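Local coordinates for leucine-rich repeat protein (Bacteroides thetaiotaomicron, PDB 4ECN) that is of unknown function but, as an extracellular leucine-rich repeat protein, probably binds other proteins, at residues L392-Q396 / R397-S401. Sequence-based numbering, arbitrary orientation.
Sequences LDYDQ and RLNLS
Asp395 and Arg397, two residues apart, form a side-on salt bridge with carboxylate and guanidinium nearly coplanar, their planes 9° apart, an instance of how one carboxylate can serve a side chain and the backbone at once. Arg397 NE reaches Asp395 OD1 at 3.0 Å in an almost straight bond, and Arg397 NH2 meets Asp395 OD2, also at 3.0 Å; each oxygen offers its syn lone pair. The first torsion of Asp395 (chi1 -168°) turns CG away from its backbone N and beside its carbonyl carbon, bringing OD1 to the next peptide, where it also accepts from Arg397 N at 3.2 Å on its anti side, an Asx turn. A leucine in place of Asp395 would probably leave the guanidinium without its carboxylate mate and the amide of Arg397 without this acceptor. Both charged groups have further partners, Asp395 OD2 taking Lys418 N and Arg397 NH1 giving to Lys415 O.

Backbone bonds tighten the same bend into a 3-10 turn: Leu398 N donates to Asp395 O at 3.0 Å, and Asn399 N to Gln396 O at 3.3 Å. This turn belongs to a long excursion between strands 351-353 and 452-456 of the leucine-rich repeat sheet, and lies against the later parallel strands, with Gln396 on Ser648 and Asn399 on Ile703.

Apolar packing adds the ring of Tyr394, whose CD2 edge meets Leu398 CD1 at 4.0 Å. Asn399's side chain crosses Tyr394's at about a right angle at the ring edge, amide and ring planes 73° apart. The phenol OH is hydrogen-bonded to Asp650 OD2.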
loop_
_atom_site.group_PDB
_atom_site.type_symbol
_atom_site.label_atom_id
_atom_site.label_comp_id
_atom_site.label_asym_id
_atom_site.label_seq_id
_atom_site.Cartn_x
_atom_site.Cartn_y
_atom_site.Cartn_z
ATOM N N LEU A 392 0.325 -0.388 -13.731
ATOM C CA LEU A 392 -0.151 -0.474 -15.112
ATOM C C LEU A 392 0.692 0.310 -16.097
ATOM O O LEU A 392 1.059 -0.254 -17.131
ATOM C CB LEU A 392 -1.609 -0.003 -15.199
ATOM C CG LEU A 392 -2.574 -0.588 -14.119
ATOM C CD1 LEU A 392 -3.900 0.173 -14.053
ATOM C CD2 LEU A 392 -2.710 -2.103 -14.208
ATOM N N ASP A 393 0.964 1.583 -15.834
ATOM C CA ASP A 393 1.718 2.432 -16.766
ATOM C C ASP A 393 3.181 2.071 -16.861
ATOM O O ASP A 393 3.814 1.742 -15.845
ATOM C CB ASP A 393 1.649 3.908 -16.331
ATOM C CG ASP A 393 0.306 4.595 -16.412
ATOM O OD1 ASP A 393 -0.460 4.302 -17.366
ATOM O OD2 ASP A 393 0.082 5.533 -15.617
ATOM N N TYR A 394 3.733 2.236 -18.066
ATOM C CA TYR A 394 5.149 2.086 -18.359
ATOM C C TYR A 394 5.464 2.852 -19.635
ATOM O O TYR A 394 4.601 2.983 -20.503
ATOM C CB TYR A 394 5.589 0.603 -18.450
ATOM C CG TYR A 394 5.240 -0.122 -19.732
ATOM C CD1 TYR A 394 3.956 -0.604 -19.955
ATOM C CD2 TYR A 394 6.220 -0.408 -20.683
ATOM C CE1 TYR A 394 3.639 -1.314 -21.114
ATOM C CE2 TYR A 394 5.921 -1.132 -21.839
ATOM C CZ TYR A 394 4.622 -1.568 -22.063
ATOM O OH TYR A 394 4.305 -2.253 -23.221
ATOM N N ASP A 395 6.682 3.400 -19.723
ATOM C CA ASP A 395 7.202 4.131 -20.885
ATOM C C ASP A 395 7.279 3.149 -22.094
ATOM O O ASP A 395 7.984 2.126 -22.029
ATOM C CB ASP A 395 8.574 4.731 -20.509
ATOM C CG ASP A 395 9.171 5.753 -21.453
ATOM O OD1 ASP A 395 9.058 5.561 -22.688
ATOM O OD2 ASP A 395 9.827 6.714 -20.957
ATOM N N GLN A 396 6.472 3.424 -23.154
ATOM C CA GLN A 396 6.349 2.569 -24.350
ATOM C C GLN A 396 7.665 2.394 -25.092
ATOM O O GLN A 396 7.818 1.403 -25.815
ATOM C CB GLN A 396 5.299 3.098 -25.332
ATOM C CG GLN A 396 3.880 2.842 -24.861
ATOM C CD GLN A 396 3.648 1.411 -24.461
ATOM O OE1 GLN A 396 3.788 0.470 -25.249
ATOM N NE2 GLN A 396 3.286 1.230 -23.219
ATOM N N ARG A 397 8.636 3.301 -24.854
ATOM C CA ARG A 397 9.974 3.208 -25.450
ATOM C C ARG A 397 10.813 2.067 -24.796
ATOM O O ARG A 397 11.862 1.751 -25.333
ATOM C CB ARG A 397 10.713 4.540 -25.375
ATOM C CG ARG A 397 10.015 5.629 -26.208
ATOM C CD ARG A 397 10.608 7.000 -25.976
ATOM N NE ARG A 397 10.581 7.375 -24.559
ATOM C CZ ARG A 397 11.180 8.445 -24.052
ATOM N NH1 ARG A 397 11.845 9.281 -24.844
ATOM N NH2 ARG A 397 11.131 8.683 -22.749
ATOM N N LEU A 398 10.302 1.378 -23.741
ATOM C CA LEU A 398 10.953 0.213 -23.115
ATOM C C LEU A 398 10.732 -1.062 -23.968
ATOM O O LEU A 398 11.225 -2.133 -23.601
ATOM C CB LEU A 398 10.434 -0.031 -21.671
ATOM C CG LEU A 398 10.713 1.029 -20.598
ATOM C CD1 LEU A 398 9.790 0.863 -19.430
ATOM C CD2 LEU A 398 12.155 1.005 -20.157
ATOM N N ASN A 399 9.949 -0.942 -25.077
ATOM C CA ASN A 399 9.656 -2.002 -26.052
ATOM C C ASN A 399 10.650 -1.912 -27.245
ATOM O O ASN A 399 10.665 -2.783 -28.126
ATOM C CB ASN A 399 8.196 -1.914 -26.532
ATOM C CG ASN A 399 7.128 -2.030 -25.445
ATOM O OD1 ASN A 399 6.096 -1.371 -25.512
ATOM N ND2 ASN A 399 7.319 -2.868 -24.424
ATOM N N LEU A 400 11.484 -0.847 -27.256
ATOM C CA LEU A 400 12.535 -0.653 -28.244
ATOM C C LEU A 400 13.727 -1.457 -27.847
ATOM O O LEU A 400 13.851 -1.835 -26.675
ATOM C CB LEU A 400 12.912 0.832 -28.360
ATOM C CG LEU A 400 11.864 1.817 -28.897
ATOM C CD1 LEU A 400 12.270 3.234 -28.596
ATOM C CD2 LEU A 400 11.711 1.689 -30.387
ATOM N N SER A 401 14.635 -1.695 -28.792
ATOM C CA SER A 401 15.888 -2.407 -28.536
ATOM C C SER A 401 16.781 -1.602 -27.625
ATOM O O SER A 401 16.649 -0.365 -27.579
ATOM C CB SER A 401 16.623 -2.679 -29.842
ATOM O OG SER A 401 17.033 -1.481 -30.486
#